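Local coordinates for protein RNA-directed RNA polymerase (Infectious pancreatic necrosis virus, PDB 3ZED) that catalyses RNA-directed RNA synthesis to copy the viral genome, and probably occurs both free and covalently attached to the genomic RNA, at residues B[365-370]-B[688-693]; B[528-533]-B[552-557]; B[535-540]-B[567-572]. All blocks are in the same frame, centred on the assembly; numbering follows the deposited sequence.

Overall arrangement
All three contacts lie on the same side of the chain's centre. Contacts 2 and 3 are close neighbours in the thumb region, their centres about 11 Å apart; contact 1, which joins the palm and C-terminal regions, has its centre about 18 and 19 Å from theirs. Helix 364-377 comes first along the chain, followed by 528-533, 535-540, 552-557 and 567-572, with 688-693 last, so contacts 2 and 3 alternate in sequence. The three-stranded antiparallel sheet 556-560, 563-568, 573-578 links the group: contact 2 reaches its first strand, contact 3 its second, and Met369 from contact 1 packs on Ile528 and Val556, joining palm and thumb.

Contact 1: residues B[365-370]-B[688-693]; sequences MDRIMT and DSFDPK
On the palm helix 364-377, Arg367 and Thr370 lie one turn apart and receive the loop 688-693, which follows helix 677-683. Phe690 is the residue that docks. Its CG is anti to the backbone N (chi1 -179°), which carries the ring to the helix, where one face takes a CH-pi contact from Arg367 CG, 3.8 Å from the ring centroid. The Arg367 chain runs on, extended, past the CD1 side of the ring, and its guanidinium lies with Phe690 CD1 over one face, the two planes 23° apart. On the opposite ring face sits the backbone N of Pro692. The ring's CE2 also approaches Arg367 O at 3.4 Å.

This surface contact ties the C-terminal region to the palm, and its polar bridge is made by water: water 1 accepts from Arg367 NE at 2.8 Å, at the guanidinium edge, and donates to Asp688 O at 2.7 Å. Arg367 NH1 is also hydrogen-bonded, to Thr348 O. A turn further on, Thr370 CG2 reaches Pro692 CG at 3.8 Å, the two side chains crossing at about a right angle. Thr370 OG1 turns back to Asp366 O at 3.0 Å, entering from the face of that carbonyl opposite to Thr370 N.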
loop_
_atom_site.group_PDB
_atom_site.type_symbol
_atom_site.label_atom_id
_atom_site.label_comp_id
_atom_site.label_asym_id
_atom_site.label_seq_id
_atom_site.Cartn_x
_atom_site.Cartn_y
_atom_site.Cartn_z
ATOM N N MET B 365 14.044 10.930 11.206
ATOM C CA MET B 365 15.340 10.411 10.762
ATOM C C MET B 365 16.384 10.449 11.927
ATOM O O MET B 365 17.100 9.461 12.137
ATOM C CB MET B 365 15.855 11.176 9.532
ATOM C CG MET B 365 17.184 10.620 8.988
ATOM S SD MET B 365 17.054 8.888 8.479
ATOM C CE MET B 365 16.476 9.096 6.834
ATOM N N ASP B 366 16.423 11.540 12.714
ATOM C CA ASP B 366 17.343 11.585 13.844
ATOM C C ASP B 366 17.019 10.510 14.886
ATOM O O ASP B 366 17.957 9.922 15.434
ATOM C CB ASP B 366 17.400 12.964 14.499
ATOM C CG ASP B 366 18.601 13.079 15.438
ATOM O OD1 ASP B 366 19.751 12.854 14.973
ATOM O OD2 ASP B 366 18.392 13.337 16.640
ATOM N N ARG B 367 15.711 10.210 15.121
ATOM C CA ARG B 367 15.275 9.126 16.041
ATOM C C ARG B 367 15.807 7.772 15.554
ATOM O O ARG B 367 16.328 6.996 16.350
ATOM C CB ARG B 367 13.740 9.085 16.183
ATOM C CG ARG B 367 13.186 10.256 16.975
ATOM C CD ARG B 367 11.739 10.022 17.351
ATOM N NE ARG B 367 11.267 11.005 18.322
ATOM C CZ ARG B 367 10.283 10.794 19.193
ATOM N NH1 ARG B 367 9.661 9.624 19.229
ATOM N NH2 ARG B 367 9.923 11.747 20.044
ATOM N N ILE B 368 15.727 7.520 14.230
ATOM C CA ILE B 368 16.245 6.308 13.580
ATOM C C ILE B 368 17.770 6.234 13.767
ATOM O O ILE B 368 18.278 5.191 14.183
ATOM C CB ILE B 368 15.845 6.275 12.070
ATOM C CG1 ILE B 368 14.335 6.051 11.881
ATOM C CG2 ILE B 368 16.713 5.274 11.244
ATOM C CD1 ILE B 368 13.807 4.708 12.220
ATOM N N MET B 369 18.491 7.356 13.497
ATOM C CA MET B 369 19.956 7.410 13.640
ATOM C C MET B 369 20.397 7.185 15.095
ATOM O O MET B 369 21.406 6.514 15.309
ATOM C CB MET B 369 20.527 8.710 13.085
ATOM C CG MET B 369 20.399 8.806 11.562
ATOM S SD MET B 369 21.223 7.464 10.618
ATOM C CE MET B 369 22.945 7.715 11.086
ATOM N N THR B 370 19.604 7.658 16.086
ATOM C CA THR B 370 19.861 7.414 17.511
ATOM C C THR B 370 19.737 5.901 17.786
ATOM O O THR B 370 20.613 5.328 18.418
ATOM C CB THR B 370 18.910 8.262 18.391
ATOM O OG1 THR B 370 19.183 9.639 18.148
ATOM C CG2 THR B 370 19.080 7.992 19.888
ATOM N N ASP B 688 8.889 16.701 20.385
ATOM C CA ASP B 688 9.416 16.231 21.656
ATOM C C ASP B 688 10.833 15.689 21.529
ATOM O O ASP B 688 11.244 15.255 20.449
ATOM C CB ASP B 688 8.507 15.113 22.210
ATOM C CG ASP B 688 7.125 15.573 22.635
ATOM O OD1 ASP B 688 7.023 16.294 23.670
ATOM O OD2 ASP B 688 6.141 15.189 21.965
ATOM N N SER B 689 11.562 15.677 22.658
ATOM C CA SER B 689 12.897 15.107 22.778
ATOM C C SER B 689 12.782 13.579 22.737
ATOM O O SER B 689 11.741 13.031 23.123
ATOM C CB SER B 689 13.555 15.568 24.070
ATOM O OG SER B 689 12.761 15.172 25.177
ATOM N N PHE B 690 13.827 12.892 22.246
ATOM C CA PHE B 690 13.762 11.446 22.114
ATOM C C PHE B 690 14.681 10.717 23.068
ATOM O O PHE B 690 15.896 10.951 23.096
ATOM C CB PHE B 690 14.071 11.008 20.660
ATOM C CG PHE B 690 14.023 9.519 20.375
ATOM C CD1 PHE B 690 12.867 8.778 20.628
ATOM C CD2 PHE B 690 15.106 8.871 19.785
ATOM C CE1 PHE B 690 12.800 7.415 20.301
ATOM C CE2 PHE B 690 15.036 7.510 19.450
ATOM C CZ PHE B 690 13.884 6.792 19.713
ATOM N N ASP B 691 14.079 9.779 23.804
ATOM C CA ASP B 691 14.741 8.838 24.691
ATOM C C ASP B 691 14.267 7.456 24.233
ATOM O O ASP B 691 13.073 7.164 24.402
ATOM C CB ASP B 691 14.410 9.134 26.173
ATOM C CG ASP B 691 15.082 8.236 27.205
ATOM O OD1 ASP B 691 15.931 7.392 26.812
ATOM O OD2 ASP B 691 14.786 8.396 28.412
ATOM N N PRO B 692 15.143 6.640 23.573
ATOM C CA PRO B 692 14.691 5.316 23.072
ATOM C C PRO B 692 14.160 4.384 24.170
ATOM O O PRO B 692 13.236 3.612 23.919
ATOM C CB PRO B 692 15.948 4.718 22.412
ATOM C CG PRO B 692 16.895 5.863 22.193
ATOM C CD PRO B 692 16.573 6.882 23.262
ATOM N N LYS B 693 14.732 4.470 25.390
ATOM C CA LYS B 693 14.337 3.658 26.551
ATOM C C LYS B 693 12.932 4.031 27.048
ATOM O O LYS B 693 12.266 3.197 27.670
ATOM C CB LYS B 693 15.356 3.811 27.689
HETATM O O HOH W 1 12.413 13.553 18.785
#

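Contact 2: residues B[528-533]-B[552-557]; sequences IVEAVE and PGKAVE
Ala531, in the last turns of helix 524-533, meets Lys554 on the extended lead into strand 556-560, their CA atoms 4.6 Å apart. The backbones diverge from there: the next nearest pair is Ile528, a turn earlier in the helix, and Val556, with 6.4 Å between CA atoms. The approach is close enough for Ala531 CA to make a CA-H...O contact of 3.4 Å with Lys554 O, and Ala531 CB presses on the same oxygen. Water 2 completes the backbone link by donating to both Ala531 O, at 2.7 Å, and Lys554 O, at 2.6 Å, which gives one carbonyl of the helix and one of the strand lead-in a shared partner.

Around this seam the side chains divide into an apolar and a charged group. Val556 CG2, anti to its own carbonyl carbon, packs against the helix at Ala531 CB, 3.7 Å away. Ile528 sets out away from the strand and meets Val556 CG2 only with CG1, at 4.2 Å. On the other flank Glu530, extended beyond CG, lies obliquely across the aliphatic part of Lys554. The lysine chain bends at chi2 (76°), and Glu530 OE1 and Lys554 NZ remain 4.8 Å apart, so their attraction is probably long-range.

Thr534 OG1 ties the helix end to the loop by bonding both Glu530 O and Lys554 N. Helix 524-533 thus packs beside 556-560, an outermost strand of the three-stranded antiparallel sheet. Phe574 of strand 573-578 touches Ile528, Ala531 and Val556, while Ile528 also packs against helix 364-377, and Val556 pairs through its backbone with Ala565 of strand 563-568.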
loop_
_atom_site.group_PDB
_atom_site.type_symbol
_atom_site.label_atom_id
_atom_site.label_comp_id
_atom_site.label_asym_id
_atom_site.label_seq_id
_atom_site.Cartn_x
_atom_site.Cartn_y
_atom_site.Cartn_z
ATOM N N ILE B 528 29.013 6.820 9.578
ATOM C CA ILE B 528 28.267 7.755 10.447
ATOM C C ILE B 528 29.246 8.806 11.010
ATOM O O ILE B 528 28.928 9.998 10.986
ATOM C CB ILE B 528 27.459 7.006 11.553
ATOM C CG1 ILE B 528 26.390 6.097 10.885
ATOM C CG2 ILE B 528 26.785 7.988 12.528
ATOM C CD1 ILE B 528 25.756 5.087 11.784
ATOM N N VAL B 529 30.448 8.374 11.441
ATOM C CA VAL B 529 31.499 9.270 11.960
ATOM C C VAL B 529 31.918 10.258 10.837
ATOM O O VAL B 529 32.030 11.460 11.087
ATOM C CB VAL B 529 32.709 8.466 12.535
ATOM C CG1 VAL B 529 33.915 9.368 12.816
ATOM C CG2 VAL B 529 32.316 7.697 13.790
ATOM N N GLU B 530 32.093 9.747 9.609
ATOM C CA GLU B 530 32.448 10.527 8.421
ATOM C C GLU B 530 31.348 11.556 8.107
ATOM O O GLU B 530 31.672 12.708 7.838
ATOM C CB GLU B 530 32.679 9.594 7.209
ATOM C CG GLU B 530 33.336 10.293 6.031
ATOM C CD GLU B 530 33.399 9.538 4.716
ATOM O OE1 GLU B 530 33.143 8.312 4.707
ATOM O OE2 GLU B 530 33.735 10.177 3.692
ATOM N N ALA B 531 30.063 11.145 8.168
ATOM C CA ALA B 531 28.898 12.002 7.927
ATOM C C ALA B 531 28.883 13.193 8.884
ATOM O O ALA B 531 28.629 14.317 8.465
ATOM C CB ALA B 531 27.614 11.196 8.066
ATOM N N VAL B 532 29.202 12.957 10.154
ATOM C CA VAL B 532 29.238 14.002 11.171
ATOM C C VAL B 532 30.456 14.911 10.943
ATOM O O VAL B 532 30.317 16.133 11.002
ATOM C CB VAL B 532 29.209 13.418 12.615
ATOM C CG1 VAL B 532 29.445 14.511 13.670
ATOM C CG2 VAL B 532 27.901 12.680 12.898
ATOM N N GLU B 533 31.637 14.325 10.676
ATOM C CA GLU B 533 32.892 15.077 10.518
ATOM C C GLU B 533 32.965 15.890 9.224
ATOM O O GLU B 533 33.549 16.962 9.244
ATOM C CB GLU B 533 34.107 14.147 10.632
ATOM C CG GLU B 533 34.392 13.795 12.087
ATOM C CD GLU B 533 35.405 12.709 12.400
ATOM O OE1 GLU B 533 35.967 12.113 11.452
ATOM O OE2 GLU B 533 35.636 12.456 13.605
ATOM N N PRO B 552 28.958 19.458 -0.128
ATOM C CA PRO B 552 28.087 18.699 0.800
ATOM C C PRO B 552 28.846 17.630 1.593
ATOM O O PRO B 552 29.853 17.071 1.123
ATOM C CB PRO B 552 27.073 18.004 -0.135
ATOM C CG PRO B 552 27.158 18.720 -1.410
ATOM C CD PRO B 552 28.532 19.282 -1.528
ATOM N N GLY B 553 28.348 17.352 2.791
ATOM C CA GLY B 553 28.905 16.318 3.645
ATOM C C GLY B 553 28.491 14.939 3.163
ATOM O O GLY B 553 27.582 14.806 2.329
ATOM N N LYS B 554 29.177 13.906 3.682
ATOM C CA LYS B 554 28.881 12.505 3.389
ATOM C C LYS B 554 27.455 12.140 3.868
ATOM O O LYS B 554 27.112 12.421 5.010
ATOM C CB LYS B 554 29.924 11.623 4.113
ATOM C CG LYS B 554 29.768 10.114 3.933
ATOM C CD LYS B 554 30.238 9.647 2.563
ATOM C CE LYS B 554 30.207 8.140 2.433
ATOM N NZ LYS B 554 30.091 7.744 1.004
ATOM N N ALA B 555 26.637 11.543 3.001
ATOM C CA ALA B 555 25.316 11.059 3.392
ATOM C C ALA B 555 25.407 9.630 3.893
ATOM O O ALA B 555 26.240 8.851 3.396
ATOM C CB ALA B 555 24.339 11.128 2.218
ATOM N N VAL B 556 24.551 9.282 4.884
ATOM C CA VAL B 556 24.378 7.909 5.356
ATOM C C VAL B 556 23.256 7.400 4.448
ATOM O O VAL B 556 22.101 7.785 4.630
ATOM C CB VAL B 556 24.096 7.772 6.879
ATOM C CG1 VAL B 556 24.098 6.298 7.298
ATOM C CG2 VAL B 556 25.119 8.543 7.701
ATOM N N GLU B 557 23.616 6.661 3.385
ATOM C CA GLU B 557 22.676 6.252 2.333
ATOM C C GLU B 557 21.870 5.007 2.715
ATOM O O GLU B 557 21.964 3.963 2.088
ATOM C CB GLU B 557 23.407 6.073 0.994
ATOM C CG GLU B 557 24.113 7.336 0.529
ATOM C CD GLU B 557 24.447 7.300 -0.949
ATOM O OE1 GLU B 557 23.572 7.663 -1.770
ATOM O OE2 GLU B 557 25.559 6.837 -1.286
HETATM O O HOH W 2 26.556 14.267 6.705
#

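Contact 3: residues B[535-540]-B[567-572]; sequences APQDGY and YSRQME
Arg569 grips a single backbone oxygen, Ala535 O, side-on with two nitrogens. NE donates at 2.8 Å and NH2 at 2.9 Å, and the oxygen lies in the guanidinium plane for both. Relative to the carbonyl plane the two donors differ: NH2 is tilted only 16° from it, whereas NE stands well above it. Next along the loop, Pro536 O accepts from water 3 at 2.8 Å, and that water accepts in turn from Arg569 N at 3.1 Å.

These bonds fasten the loop after helix 524-533 to the turn that joins strands 563-568 and 573-578 of the antiparallel thumb sheet. An ST motif shapes the turn: Ser568 OG accepts from Met571 N at 3.1 Å and also bonds to Leu541 O. Gln537, bent at chi2 (-87°), lays its amide over one guanidinium face, the planes 15° apart; NE2 and NH1, both donors, are stacked here rather than bonded. Ala535 CB meets the edge of the Tyr567 ring at CD2, 3.9 Å away, and that ring makes an edge-to-face pair with Phe574. Farther along the turn, Gln570 OE1 accepts from Asn677 ND2.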
loop_
_atom_site.group_PDB
_atom_site.type_symbol
_atom_site.label_atom_id
_atom_site.label_comp_id
_atom_site.label_asym_id
_atom_site.label_seq_id
_atom_site.Cartn_x
_atom_site.Cartn_y
_atom_site.Cartn_z
ATOM N N ALA B 535 30.244 17.159 7.682
ATOM C CA ALA B 535 29.112 18.093 7.697
ATOM C C ALA B 535 29.626 19.511 7.381
ATOM O O ALA B 535 30.591 19.974 7.999
ATOM C CB ALA B 535 28.418 18.084 9.063
ATOM N N PRO B 536 29.048 20.207 6.399
ATOM C CA PRO B 536 29.594 21.531 6.054
ATOM C C PRO B 536 29.343 22.571 7.117
ATOM O O PRO B 536 28.408 22.453 7.903
ATOM C CB PRO B 536 28.893 21.906 4.758
ATOM C CG PRO B 536 28.048 20.744 4.386
ATOM C CD PRO B 536 27.928 19.807 5.527
ATOM N N GLN B 537 30.209 23.593 7.141
ATOM C CA GLN B 537 30.079 24.715 8.051
ATOM C C GLN B 537 29.284 25.839 7.376
ATOM O O GLN B 537 28.740 26.718 8.038
ATOM C CB GLN B 537 31.478 25.210 8.468
ATOM C CG GLN B 537 32.266 24.191 9.287
ATOM C CD GLN B 537 31.977 24.282 10.775
ATOM O OE1 GLN B 537 31.171 25.091 11.244
ATOM N NE2 GLN B 537 32.639 23.448 11.557
ATOM N N ASP B 538 29.217 25.803 6.058
ATOM C CA ASP B 538 28.539 26.841 5.291
ATOM C C ASP B 538 27.178 26.404 4.752
ATOM O O ASP B 538 27.002 25.273 4.296
ATOM C CB ASP B 538 29.435 27.277 4.100
ATOM C CG ASP B 538 29.734 26.174 3.102
ATOM O OD1 ASP B 538 30.337 25.155 3.505
ATOM O OD2 ASP B 538 29.350 26.323 1.921
ATOM N N GLY B 539 26.246 27.348 4.742
ATOM C CA GLY B 539 24.948 27.127 4.132
ATOM C C GLY B 539 23.860 26.582 5.016
ATOM O O GLY B 539 23.932 26.663 6.243
ATOM N N TYR B 540 22.819 26.085 4.351
ATOM C CA TYR B 540 21.590 25.542 4.912
ATOM C C TYR B 540 21.870 24.521 6.002
ATOM O O TYR B 540 22.662 23.578 5.798
ATOM C CB TYR B 540 20.770 24.846 3.808
ATOM C CG TYR B 540 20.068 25.716 2.785
ATOM C CD1 TYR B 540 19.161 26.699 3.178
ATOM C CD2 TYR B 540 20.166 25.436 1.423
ATOM C CE1 TYR B 540 18.420 27.423 2.236
ATOM C CE2 TYR B 540 19.424 26.143 0.475
ATOM C CZ TYR B 540 18.549 27.131 0.887
ATOM O OH TYR B 540 17.851 27.829 -0.061
ATOM N N TYR B 567 24.019 14.964 8.238
ATOM C CA TYR B 567 24.167 15.591 9.554
ATOM C C TYR B 567 24.123 17.117 9.420
ATOM O O TYR B 567 24.797 17.672 8.556
ATOM C CB TYR B 567 25.469 15.150 10.241
ATOM C CG TYR B 567 25.553 15.610 11.674
ATOM C CD1 TYR B 567 24.883 14.924 12.687
ATOM C CD2 TYR B 567 26.270 16.753 12.021
ATOM C CE1 TYR B 567 24.951 15.346 14.014
ATOM C CE2 TYR B 567 26.339 17.190 13.347
ATOM C CZ TYR B 567 25.655 16.496 14.336
ATOM O OH TYR B 567 25.701 16.908 15.648
ATOM N N SER B 568 23.316 17.773 10.258
ATOM C CA SER B 568 23.138 19.230 10.345
ATOM C C SER B 568 23.886 19.789 11.558
ATOM O O SER B 568 23.609 19.387 12.685
ATOM C CB SER B 568 21.649 19.580 10.449
ATOM O OG SER B 568 21.439 20.919 10.871
ATOM N N ARG B 569 24.829 20.719 11.328
ATOM C CA ARG B 569 25.574 21.379 12.418
ATOM C C ARG B 569 24.681 22.356 13.195
ATOM O O ARG B 569 24.854 22.510 14.407
ATOM C CB ARG B 569 26.800 22.146 11.880
ATOM C CG ARG B 569 27.961 21.240 11.557
ATOM C CD ARG B 569 29.223 22.009 11.158
ATOM N NE ARG B 569 30.169 21.074 10.543
ATOM C CZ ARG B 569 31.054 20.345 11.216
ATOM N NH1 ARG B 569 31.194 20.502 12.533
ATOM N NH2 ARG B 569 31.817 19.465 10.577
ATOM N N GLN B 570 23.765 23.052 12.493
ATOM C CA GLN B 570 22.869 24.032 13.107
ATOM C C GLN B 570 21.901 23.368 14.079
ATOM O O GLN B 570 21.692 23.888 15.154
ATOM C CB GLN B 570 22.063 24.799 12.030
ATOM C CG GLN B 570 21.204 25.943 12.603
ATOM C CD GLN B 570 20.436 26.712 11.563
ATOM O OE1 GLN B 570 20.221 26.284 10.430
ATOM N NE2 GLN B 570 19.987 27.869 11.928
ATOM N N MET B 571 21.317 22.247 13.688
ATOM C CA MET B 571 20.308 21.544 14.464
ATOM C C MET B 571 20.891 20.444 15.337
ATOM O O MET B 571 20.211 19.997 16.265
ATOM C CB MET B 571 19.238 20.971 13.528
ATOM C CG MET B 571 18.496 22.049 12.768
ATOM S SD MET B 571 17.062 21.396 11.934
ATOM C CE MET B 571 15.875 21.362 13.313
ATOM N N GLU B 572 22.161 20.046 15.070
ATOM C CA GLU B 572 22.924 19.019 15.802
ATOM C C GLU B 572 22.183 17.685 15.760
ATOM O O GLU B 572 22.001 17.003 16.773
ATOM C CB GLU B 572 23.238 19.439 17.238
ATOM C CG GLU B 572 24.357 20.461 17.342
ATOM C CD GLU B 572 24.740 20.702 18.780
ATOM O OE1 GLU B 572 25.574 19.924 19.295
ATOM O OE2 GLU B 572 24.136 21.596 19.420
HETATM O O HOH W 3 25.989 21.154 8.532
#